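Local coordinates for 3-methylornithine synthase (Methanosarcina barkeri, PDB 3T7V), which catalyses the radical-based isomerization of L-lysine to (3R)-3-methyl-D-ornithine, a step in pyrrolysine biosynthesis, using a [4Fe-4S] cluster and S-adenosylmethionine, at residues 297-308 and 320-328; 103-114 and 135-146. One frame throughout, in Å; residues are numbered along the deposited sequence.

In the fold
Both contacts belong to the parallel TIM-barrel sheet of this radical SAM enzyme, their centres about 14 Å apart, and each holds one end of the bound 5-amino-D-isoleucine. In contact 1, Thr-298 and Ser-299 take the amino-acid head: Ser-299 OG lies 2.8 Å from the ligand N. In contact 2, Asp-112 and Ser-146 take the far amine, with Asp-112 OD2 2.9 Å from the ligand NE. Strand 58-68 runs between strands 110-115 and 296-300, pairing with both. The two contacts also meet directly outside the pocket, where the Phe-108 ring packs on Ile-300 and Ile-324, CE1 of Phe-108 being 3.6 Å from CG2 of Ile-300.

Contact 1: residues 297-308 and 320-328; sequences VTSILPPDSQLE and RDRDIKSVV. With MD0 (5-amino-D-isoleucine), chain D.
Arg-320 grips the backbone of Leu-307 end-on: its NH1 and NH2 both donate to Leu-307 O, each at 2.9 Å, and this oxygen lies in the guanidinium plane. NH2 adds a weak bond to Ser-305 O, so one arginine gathers two carbonyls of the turn 305-307, where Ser-305 OG accepts from Leu-307 N in an ST turn. The second arginine, Arg-322, works closer to the pocket. Its NH1 reaches a lone pair of Ser-299 O at 3.1 Å and makes a weaker, more bent bond to Ser-299 OG at 2.9 Å; a bend at chi2 (-91°) carries the chain past Leu-301 CD1 to get there. Its other nitrogens are held by salt bridges to Asp-314 and Asp-279. Between the segments, Leu-301 N donates to Arg-322 O, and a water links Leu-301 O to Ile-324 N at the start of helix 324-334, which Asp-323 N-caps through OD1 to Ser-326 N. Leu-301 CD1 lies over one face of the Arg-320 guanidinium, toward its rim, and also touches the aliphatic part of Arg-322. Beyond it, Ile-300 CG2 rests 3.2 Å from Arg-322 O and packs on Ile-324 CB. At the far end from the Arg-320 turn, Val-297 and Val-327 meet tip to tip through their CG1 methyls, joining strand 296-300 to helix 324-334. Ser-299 OG accepts from both the ligand's alpha-amine N and Arg-322, while Thr-298 OG1 donates to the ligand carboxylate; Arg-322 is thus a second-shell residue that probably helps fix the hydroxyl receiving the amine.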
loop_
_atom_site.group_PDB
_atom_site.type_symbol
_atom_site.label_atom_id
_atom_site.label_comp_id
_atom_site.label_asym_id
_atom_site.label_seq_id
_atom_site.Cartn_x
_atom_site.Cartn_y
_atom_site.Cartn_z
ATOM N N VAL A 297 2.269 8.756 -2.808
ATOM C CA VAL A 297 2.094 8.090 -4.107
ATOM C C VAL A 297 3.040 6.847 -4.065
ATOM O O VAL A 297 4.188 6.966 -3.639
ATOM C CB VAL A 297 2.471 8.958 -5.293
ATOM C CG1 VAL A 297 2.271 8.233 -6.624
ATOM C CG2 VAL A 297 1.630 10.244 -5.322
ATOM N N THR A 298 2.438 5.675 -4.368
ATOM C CA THR A 298 3.183 4.430 -4.283
ATOM C C THR A 298 3.088 3.689 -5.612
ATOM O O THR A 298 2.357 4.075 -6.525
ATOM C CB THR A 298 2.629 3.525 -3.155
ATOM O OG1 THR A 298 1.331 3.007 -3.524
ATOM C CG2 THR A 298 2.558 4.272 -1.791
ATOM N N SER A 299 3.901 2.640 -5.692
ATOM C CA SER A 299 3.971 1.823 -6.918
ATOM C C SER A 299 4.628 2.612 -8.058
ATOM O O SER A 299 4.384 2.383 -9.249
ATOM C CB SER A 299 2.643 1.213 -7.371
ATOM O OG SER A 299 2.912 -0.150 -7.893
ATOM N N ILE A 300 5.495 3.562 -7.665
ATOM C CA ILE A 300 6.343 4.283 -8.622
ATOM C C ILE A 300 7.513 3.344 -8.889
ATOM O O ILE A 300 8.139 2.841 -7.975
ATOM C CB ILE A 300 6.852 5.600 -8.008
ATOM C CG1 ILE A 300 5.655 6.439 -7.500
ATOM C CG2 ILE A 300 7.685 6.311 -9.072
ATOM C CD1 ILE A 300 6.130 7.726 -6.819
ATOM N N LEU A 301 7.845 3.109 -10.143
ATOM C CA LEU A 301 8.964 2.218 -10.421
ATOM C C LEU A 301 10.243 2.970 -10.649
ATOM O O LEU A 301 10.231 4.147 -11.070
ATOM C CB LEU A 301 8.662 1.408 -11.681
ATOM C CG LEU A 301 7.443 0.473 -11.508
ATOM C CD1 LEU A 301 7.104 -0.302 -12.786
ATOM C CD2 LEU A 301 7.605 -0.572 -10.408
ATOM N N PRO A 302 11.388 2.294 -10.372
ATOM C CA PRO A 302 12.690 2.836 -10.702
ATOM C C PRO A 302 12.707 3.237 -12.210
ATOM O O PRO A 302 11.976 2.619 -13.037
ATOM C CB PRO A 302 13.598 1.609 -10.459
ATOM C CG PRO A 302 12.952 0.843 -9.358
ATOM C CD PRO A 302 11.490 0.933 -9.836
ATOM N N PRO A 303 13.511 4.281 -12.553
ATOM C CA PRO A 303 13.671 4.781 -13.932
ATOM C C PRO A 303 14.082 3.632 -14.882
ATOM O O PRO A 303 15.048 2.925 -14.587
ATOM C CB PRO A 303 14.794 5.819 -13.803
ATOM C CG PRO A 303 14.708 6.354 -12.420
ATOM C CD PRO A 303 14.147 5.191 -11.566
ATOM N N ASP A 304 13.384 3.506 -16.018
ATOM C CA ASP A 304 13.382 2.313 -16.879
ATOM C C ASP A 304 12.572 1.292 -16.145
ATOM O O ASP A 304 11.356 1.395 -16.039
ATOM C CB ASP A 304 14.793 1.765 -17.154
ATOM C CG ASP A 304 14.880 0.235 -16.972
ATOM O OD1 ASP A 304 14.207 -0.484 -17.750
ATOM O OD2 ASP A 304 15.665 -0.229 -16.112
ATOM N N SER A 305 13.290 0.327 -15.615
ATOM C CA SER A 305 12.774 -0.780 -14.945
ATOM C C SER A 305 11.851 -1.684 -15.780
ATOM O O SER A 305 10.860 -1.256 -16.371
ATOM C CB SER A 305 12.117 -0.311 -13.647
ATOM O OG SER A 305 12.195 -1.351 -12.774
ATOM N N GLN A 306 12.210 -2.942 -15.819
ATOM C CA GLN A 306 11.355 -4.013 -16.285
ATOM C C GLN A 306 10.658 -4.588 -15.066
ATOM O O GLN A 306 9.994 -5.619 -15.136
ATOM C CB GLN A 306 12.241 -5.094 -16.851
ATOM C CG GLN A 306 13.546 -5.187 -16.062
ATOM C CD GLN A 306 14.465 -6.309 -16.503
ATOM O OE1 GLN A 306 14.423 -7.401 -15.927
ATOM N NE2 GLN A 306 15.311 -6.051 -17.513
ATOM N N LEU A 307 10.862 -3.969 -13.890
ATOM C CA LEU A 307 10.290 -4.568 -12.651
ATOM C C LEU A 307 8.783 -4.521 -12.701
ATOM O O LEU A 307 8.173 -3.674 -13.351
ATOM C CB LEU A 307 10.737 -3.810 -11.388
ATOM C CG LEU A 307 12.270 -3.907 -11.087
ATOM C CD1 LEU A 307 12.620 -3.091 -9.864
ATOM C CD2 LEU A 307 12.682 -5.357 -10.908
ATOM N N GLU A 308 8.166 -5.413 -11.953
ATOM C CA GLU A 308 6.662 -5.522 -11.969
ATOM C C GLU A 308 6.025 -4.794 -10.785
ATOM O O GLU A 308 6.670 -4.489 -9.753
ATOM C CB GLU A 308 6.300 -7.031 -11.933
ATOM C CG GLU A 308 6.723 -7.623 -13.318
ATOM C CD GLU A 308 6.593 -9.066 -13.551
ATOM O OE1 GLU A 308 5.952 -9.743 -12.732
ATOM O OE2 GLU A 308 7.152 -9.513 -14.623
ATOM N N ARG A 320 4.586 1.649 -20.212
ATOM C CA ARG A 320 4.057 1.945 -18.905
ATOM C C ARG A 320 4.561 3.366 -18.552
ATOM O O ARG A 320 5.592 3.782 -19.082
ATOM C CB ARG A 320 4.611 0.926 -17.901
ATOM C CG ARG A 320 4.138 -0.484 -18.166
ATOM C CD ARG A 320 4.537 -1.311 -16.924
ATOM N NE ARG A 320 5.992 -1.378 -16.770
ATOM C CZ ARG A 320 6.630 -2.022 -15.791
ATOM N NH1 ARG A 320 5.934 -2.671 -14.892
ATOM N NH2 ARG A 320 7.971 -2.032 -15.738
ATOM N N ASP A 321 3.846 4.086 -17.677
ATOM C CA ASP A 321 4.136 5.468 -17.281
ATOM C C ASP A 321 4.029 5.371 -15.732
ATOM O O ASP A 321 2.998 5.563 -15.103
ATOM C CB ASP A 321 3.004 6.345 -17.825
ATOM C CG ASP A 321 3.194 7.823 -17.566
ATOM O OD1 ASP A 321 4.304 8.200 -17.164
ATOM O OD2 ASP A 321 2.219 8.603 -17.791
ATOM N N ARG A 322 5.164 5.046 -15.126
ATOM C CA ARG A 322 5.289 4.698 -13.706
ATOM C C ARG A 322 6.481 5.454 -13.093
ATOM O O ARG A 322 6.809 5.144 -11.943
ATOM C CB ARG A 322 5.575 3.179 -13.554
ATOM C CG ARG A 322 4.474 2.238 -14.014
ATOM C CD ARG A 322 3.650 2.002 -12.802
ATOM N NE ARG A 322 2.787 0.817 -12.969
ATOM C CZ ARG A 322 2.440 -0.031 -11.993
ATOM N NH1 ARG A 322 2.840 0.187 -10.737
ATOM N NH2 ARG A 322 1.669 -1.072 -12.276
ATOM N N ASP A 323 7.094 6.448 -13.737
ATOM C CA ASP A 323 8.383 6.949 -13.192
ATOM C C ASP A 323 8.110 8.209 -12.384
ATOM O O ASP A 323 7.104 8.915 -12.563
ATOM C CB ASP A 323 9.341 7.260 -14.318
ATOM C CG ASP A 323 8.726 8.211 -15.267
ATOM O OD1 ASP A 323 9.065 9.404 -15.082
ATOM O OD2 ASP A 323 7.843 7.778 -16.110
ATOM N N ILE A 324 9.013 8.465 -11.465
ATOM C CA ILE A 324 8.902 9.633 -10.589
ATOM C C ILE A 324 8.794 10.982 -11.337
ATOM O O ILE A 324 8.055 11.840 -10.903
ATOM C CB ILE A 324 10.012 9.633 -9.524
ATOM C CG1 ILE A 324 9.652 10.582 -8.406
ATOM C CG2 ILE A 324 11.350 9.912 -10.152
ATOM C CD1 ILE A 324 10.711 10.553 -7.276
ATOM N N LYS A 325 9.524 11.138 -12.427
ATOM C CA LYS A 325 9.488 12.432 -13.110
ATOM C C LYS A 325 8.032 12.672 -13.676
ATOM O O LYS A 325 7.519 13.828 -13.619
ATOM C CB LYS A 325 10.571 12.476 -14.196
ATOM C CG LYS A 325 11.999 12.519 -13.664
ATOM C CD LYS A 325 12.885 12.604 -14.929
ATOM C CE LYS A 325 14.306 12.085 -14.796
ATOM N NZ LYS A 325 15.231 13.110 -14.250
ATOM N N SER A 326 7.345 11.614 -14.155
ATOM C CA SER A 326 5.964 11.798 -14.667
ATOM C C SER A 326 5.024 12.063 -13.517
ATOM O O SER A 326 4.076 12.828 -13.657
ATOM C CB SER A 326 5.433 10.622 -15.458
ATOM O OG SER A 326 6.322 10.308 -16.449
ATOM N N VAL A 327 5.221 11.352 -12.400
ATOM C CA VAL A 327 4.438 11.653 -11.204
ATOM C C VAL A 327 4.587 13.104 -10.741
ATOM O O VAL A 327 3.563 13.775 -10.507
ATOM C CB VAL A 327 4.821 10.712 -10.027
ATOM C CG1 VAL A 327 4.206 11.161 -8.674
ATOM C CG2 VAL A 327 4.355 9.275 -10.290
ATOM N N VAL A 328 5.825 13.615 -10.666
ATOM C CA VAL A 328 6.021 14.962 -10.139
ATOM C C VAL A 328 5.431 15.986 -11.115
ATOM O O VAL A 328 4.880 17.004 -10.670
ATOM C CB VAL A 328 7.509 15.193 -9.836
ATOM C CG1 VAL A 328 7.746 16.683 -9.517
ATOM C CG2 VAL A 328 7.975 14.344 -8.657
HETATM C C MD0 D . 1.687 -0.545 -4.263
HETATM N N MD0 D . 2.352 -2.101 -6.004
HETATM O O MD0 D . 2.074 0.297 -3.427
HETATM C CA MD0 D . 2.592 -1.677 -4.628
HETATM C CB MD0 D . 2.383 -2.876 -3.654
HETATM C CD MD0 D . 3.175 -3.592 -1.298
HETATM N NE MD0 D . 3.633 -3.070 -0.017
HETATM C CG MD0 D . 2.846 -2.434 -2.235
HETATM C CG2 MD0 D . 0.923 -3.395 -3.589
HETATM O OXT MD0 D . 0.581 -0.490 -4.815
HETATM O O HOH W 1 11.180 6.637 -11.183
HETATM O O HOH W 2 8.360 1.051 -17.224
#

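Contact 2: residues 103-114 and 135-146. With MD0 (5-amino-D-isoleucine), chain D.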
loop_
_atom_site.group_PDB
_atom_site.type_symbol
_atom_site.label_atom_id
_atom_site.label_comp_id
_atom_site.label_asym_id
_atom_site.label_seq_id
_atom_site.Cartn_x
_atom_site.Cartn_y
_atom_site.Cartn_z
ATOM N N LEU A 103 18.101 5.219 -8.361
ATOM C CA LEU A 103 17.170 5.831 -7.416
ATOM C C LEU A 103 17.834 6.979 -6.654
ATOM O O LEU A 103 17.143 7.875 -6.082
ATOM C CB LEU A 103 16.690 4.781 -6.375
ATOM C CG LEU A 103 15.890 3.705 -7.085
ATOM C CD1 LEU A 103 15.441 2.733 -6.052
ATOM C CD2 LEU A 103 14.735 4.260 -7.896
ATOM N N LYS A 104 19.184 6.958 -6.618
ATOM C CA LYS A 104 19.900 7.928 -5.732
ATOM C C LYS A 104 19.659 9.328 -6.254
ATOM O O LYS A 104 19.949 9.627 -7.413
ATOM C CB LYS A 104 21.397 7.600 -5.770
ATOM C CG LYS A 104 21.667 6.284 -5.055
ATOM C CD LYS A 104 23.181 5.947 -5.156
ATOM C CE LYS A 104 23.373 4.510 -4.704
ATOM N NZ LYS A 104 24.809 4.173 -4.681
ATOM N N GLY A 105 19.198 10.159 -5.316
ATOM C CA GLY A 105 18.901 11.569 -5.639
ATOM C C GLY A 105 17.727 11.803 -6.571
ATOM O O GLY A 105 17.566 12.906 -7.049
ATOM N N ALA A 106 16.853 10.806 -6.756
ATOM C CA ALA A 106 15.727 10.952 -7.636
ATOM C C ALA A 106 14.587 11.683 -6.990
ATOM O O ALA A 106 13.738 12.197 -7.731
ATOM C CB ALA A 106 15.231 9.591 -8.183
ATOM N N GLY A 107 14.536 11.767 -5.662
ATOM C CA GLY A 107 13.474 12.531 -5.029
ATOM C C GLY A 107 12.527 11.664 -4.249
ATOM O O GLY A 107 11.492 12.174 -3.713
ATOM N N PHE A 108 12.813 10.342 -4.134
ATOM C CA PHE A 108 11.951 9.492 -3.282
ATOM C C PHE A 108 12.149 9.727 -1.772
ATOM O O PHE A 108 13.221 10.044 -1.282
ATOM C CB PHE A 108 12.236 7.990 -3.545
ATOM C CG PHE A 108 11.837 7.574 -4.925
ATOM C CD1 PHE A 108 10.475 7.377 -5.190
ATOM C CD2 PHE A 108 12.814 7.346 -5.928
ATOM C CE1 PHE A 108 10.062 6.938 -6.431
ATOM C CE2 PHE A 108 12.397 6.936 -7.196
ATOM C CZ PHE A 108 11.030 6.723 -7.439
ATOM N N HIS A 109 11.027 9.624 -1.047
ATOM C CA HIS A 109 11.055 9.645 0.424
ATOM C C HIS A 109 11.269 8.308 1.069
ATOM O O HIS A 109 11.786 8.247 2.190
ATOM C CB HIS A 109 9.735 10.239 1.000
ATOM C CG HIS A 109 9.477 11.616 0.509
ATOM N ND1 HIS A 109 8.720 11.845 -0.603
ATOM C CD2 HIS A 109 9.921 12.837 0.952
ATOM C CE1 HIS A 109 8.723 13.163 -0.875
ATOM N NE2 HIS A 109 9.450 13.773 0.082
ATOM N N MET A 110 11.001 7.222 0.334
ATOM C CA MET A 110 11.058 5.890 0.906
ATOM C C MET A 110 11.150 4.936 -0.263
ATOM O O MET A 110 10.720 5.275 -1.412
ATOM C CB MET A 110 9.788 5.621 1.721
ATOM C CG MET A 110 9.844 4.200 2.426
ATOM S SD MET A 110 8.752 4.109 3.875
ATOM C CE MET A 110 7.203 4.383 3.061
ATOM N N VAL A 111 11.714 3.748 -0.030
ATOM C CA VAL A 111 11.673 2.637 -1.014
ATOM C C VAL A 111 10.999 1.446 -0.364
ATOM O O VAL A 111 11.262 1.178 0.816
ATOM C CB VAL A 111 13.080 2.288 -1.513
ATOM C CG1 VAL A 111 13.698 3.428 -2.253
ATOM C CG2 VAL A 111 14.006 1.825 -0.402
ATOM N N ASP A 112 10.103 0.807 -1.103
ATOM C CA ASP A 112 9.406 -0.443 -0.635
ATOM C C ASP A 112 9.977 -1.696 -1.236
ATOM O O ASP A 112 9.877 -1.836 -2.483
ATOM C CB ASP A 112 7.903 -0.279 -0.900
ATOM C CG ASP A 112 7.071 -1.457 -0.540
ATOM O OD1 ASP A 112 7.550 -2.477 0.035
ATOM O OD2 ASP A 112 5.818 -1.397 -0.813
ATOM N N LEU A 113 10.708 -2.468 -0.454
ATOM C CA LEU A 113 11.363 -3.717 -0.964
ATOM C C LEU A 113 10.325 -4.832 -0.707
ATOM O O LEU A 113 9.996 -5.151 0.449
ATOM C CB LEU A 113 12.627 -4.030 -0.132
ATOM C CG LEU A 113 13.695 -2.955 -0.188
ATOM C CD1 LEU A 113 14.800 -3.354 0.768
ATOM C CD2 LEU A 113 14.127 -2.786 -1.632
ATOM N N THR A 114 9.761 -5.353 -1.793
ATOM C CA THR A 114 8.668 -6.304 -1.723
ATOM C C THR A 114 9.052 -7.614 -2.374
ATOM O O THR A 114 9.748 -7.660 -3.411
ATOM C CB THR A 114 7.446 -5.704 -2.468
ATOM O OG1 THR A 114 6.956 -4.594 -1.707
ATOM C CG2 THR A 114 6.248 -6.724 -2.568
ATOM N N VAL A 135 20.752 -2.524 0.545
ATOM C CA VAL A 135 19.969 -1.392 0.082
ATOM C C VAL A 135 20.088 -0.161 1.010
ATOM O O VAL A 135 20.169 0.990 0.543
ATOM C CB VAL A 135 18.469 -1.809 -0.059
ATOM C CG1 VAL A 135 17.617 -0.574 -0.426
ATOM C CG2 VAL A 135 18.361 -2.928 -1.149
ATOM N N LYS A 136 20.115 -0.352 2.335
ATOM C CA LYS A 136 20.229 0.782 3.266
ATOM C C LYS A 136 21.611 1.429 3.049
ATOM O O LYS A 136 21.729 2.659 3.059
ATOM C CB LYS A 136 20.074 0.304 4.694
ATOM C CG LYS A 136 19.873 1.451 5.679
ATOM C CD LYS A 136 18.455 1.981 5.550
ATOM C CE LYS A 136 18.252 3.006 6.614
ATOM N NZ LYS A 136 16.767 3.395 6.600
ATOM N N GLU A 137 22.659 0.595 2.875
ATOM C CA GLU A 137 24.012 1.161 2.653
ATOM C C GLU A 137 24.095 1.957 1.345
ATOM O O GLU A 137 24.806 2.976 1.283
ATOM C CB GLU A 137 25.033 0.026 2.617
ATOM C CG GLU A 137 25.380 -0.563 3.974
ATOM C CD GLU A 137 26.337 -1.754 3.813
ATOM O OE1 GLU A 137 26.634 -2.221 2.634
ATOM O OE2 GLU A 137 26.750 -2.248 4.874
ATOM N N GLU A 138 23.396 1.491 0.308
ATOM C CA GLU A 138 23.392 2.149 -1.007
ATOM C C GLU A 138 22.601 3.411 -0.976
ATOM O O GLU A 138 23.048 4.466 -1.496
ATOM C CB GLU A 138 22.786 1.247 -2.098
ATOM C CG GLU A 138 23.695 0.078 -2.474
ATOM C CD GLU A 138 25.043 0.481 -3.063
ATOM O OE1 GLU A 138 26.022 -0.214 -2.767
ATOM O OE2 GLU A 138 25.162 1.534 -3.785
ATOM N N LEU A 139 21.405 3.369 -0.366
ATOM C CA LEU A 139 20.489 4.515 -0.512
ATOM C C LEU A 139 20.361 5.446 0.674
ATOM O O LEU A 139 20.034 6.617 0.528
ATOM C CB LEU A 139 19.046 3.969 -0.810
ATOM C CG LEU A 139 18.913 3.179 -2.100
ATOM C CD1 LEU A 139 17.446 2.673 -2.232
ATOM C CD2 LEU A 139 19.307 4.068 -3.256
ATOM N N GLY A 140 20.542 4.916 1.862
ATOM C CA GLY A 140 20.356 5.736 3.061
ATOM C C GLY A 140 18.920 6.180 3.383
ATOM O O GLY A 140 18.703 6.835 4.363
ATOM N N LEU A 141 17.967 5.804 2.563
ATOM C CA LEU A 141 16.584 6.290 2.644
ATOM C C LEU A 141 15.836 5.405 3.571
ATOM O O LEU A 141 16.202 4.234 3.864
ATOM C CB LEU A 141 15.869 6.091 1.243
ATOM C CG LEU A 141 16.292 7.120 0.164
ATOM C CD1 LEU A 141 15.696 6.690 -1.158
ATOM C CD2 LEU A 141 15.775 8.518 0.580
ATOM N N PRO A 142 14.738 5.919 4.126
ATOM C CA PRO A 142 13.768 5.014 4.783
ATOM C C PRO A 142 13.362 3.856 3.925
ATOM O O PRO A 142 13.199 4.014 2.688
ATOM C CB PRO A 142 12.553 5.932 5.028
ATOM C CG PRO A 142 13.201 7.335 5.076
ATOM C CD PRO A 142 14.256 7.284 4.010
ATOM N N ILE A 143 13.311 2.706 4.533
ATOM C CA ILE A 143 12.967 1.461 3.816
ATOM C C ILE A 143 11.699 0.874 4.368
ATOM O O ILE A 143 11.547 0.682 5.600
ATOM C CB ILE A 143 14.085 0.383 3.975
ATOM C CG1 ILE A 143 15.318 0.816 3.231
ATOM C CG2 ILE A 143 13.630 -1.004 3.423
ATOM C CD1 ILE A 143 16.455 -0.192 3.403
ATOM N N MET A 144 10.758 0.600 3.472
ATOM C CA MET A 144 9.569 -0.195 3.802
ATOM C C MET A 144 9.888 -1.604 3.319
ATOM O O MET A 144 10.453 -1.772 2.231
ATOM C CB MET A 144 8.354 0.339 3.027
ATOM C CG MET A 144 7.160 -0.623 3.081
ATOM S SD MET A 144 5.742 0.242 2.262
ATOM C CE MET A 144 5.153 1.073 3.655
ATOM N N ILE A 145 9.620 -2.592 4.127
ATOM C CA ILE A 145 9.723 -4.007 3.683
ATOM C C ILE A 145 8.347 -4.596 3.614
ATOM O O ILE A 145 7.485 -4.390 4.527
ATOM C CB ILE A 145 10.699 -4.812 4.583
ATOM C CG1 ILE A 145 10.249 -4.830 6.045
ATOM C CG2 ILE A 145 12.142 -4.396 4.342
ATOM C CD1 ILE A 145 11.047 -5.849 6.911
ATOM N N SER A 146 8.125 -5.411 2.562
ATOM C CA SER A 146 6.888 -6.177 2.422
ATOM C C SER A 146 7.330 -7.616 2.119
ATOM O O SER A 146 7.338 -8.020 0.955
ATOM C CB SER A 146 6.049 -5.612 1.248
ATOM O OG SER A 146 5.831 -4.233 1.387
HETATM C C MD0 D . 1.687 -0.545 -4.263
HETATM N N MD0 D . 2.352 -2.101 -6.004
HETATM O O MD0 D . 2.074 0.297 -3.427
HETATM C CA MD0 D . 2.592 -1.677 -4.628
HETATM C CB MD0 D . 2.383 -2.876 -3.654
HETATM C CD MD0 D . 3.175 -3.592 -1.298
HETATM N NE MD0 D . 3.633 -3.070 -0.017
HETATM C CG MD0 D . 2.846 -2.434 -2.235
HETATM C CG2 MD0 D . 0.923 -3.395 -3.589
HETATM O OXT MD0 D . 0.581 -0.490 -4.815
#
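Val-135 meets Leu-113 tip to tip, its CB 4.1 Å from Leu-113 CD1, where helix 126-139 covers the outer face of the barrel sheet. Strand 110-115, this helix and strand 143-146 form a beta-alpha-beta crossover of the TIM barrel, the two strands parallel and adjacent. One turn on, Glu-138 OE2 receives Lys-104 NZ in a salt bridge of 2.8 Å, met nearly along its C-O axis by an extended lysine chain. Leu-139 divides its methyls: CD1 packs on Val-111 CG1 at 3.8 Å, CD2 on the CG of Lys-104. The helix ends there; Gly-140, with positive phi, leads out of it, and Leu-141 then crosses Val-111 at about a right angle. Pro-142 sets its ring against His-109 O and gives its own carbonyl to Val-111 N, the first of four backbone bonds that continue through Met-144 and Ser-146. Ile-143 lies on the helix side, its CG2 3.7 Å from Leu-113 CD1. Met-144 turns to the barrel interior, laying SD 3.5 Å from Asp-112 OD2 and resting CB against the sulfur of Met-110. Asp-112, with CG opposite its backbone N (chi1 178°), extends into the same interior, where OD2 accepts from the ligand amine NE. An asparagine here would probably leave that amine without its negative mate, its single amide oxygen unable to serve both the amine and Ser-146 OG. Ile-145 pairs with Leu-113 and returns to the outer face. At Ser-146, OG donates to Asp-112 OD1 on the syn side, 16° out of the carboxylate plane, and accepts from the ligand NE at 2.9 Å.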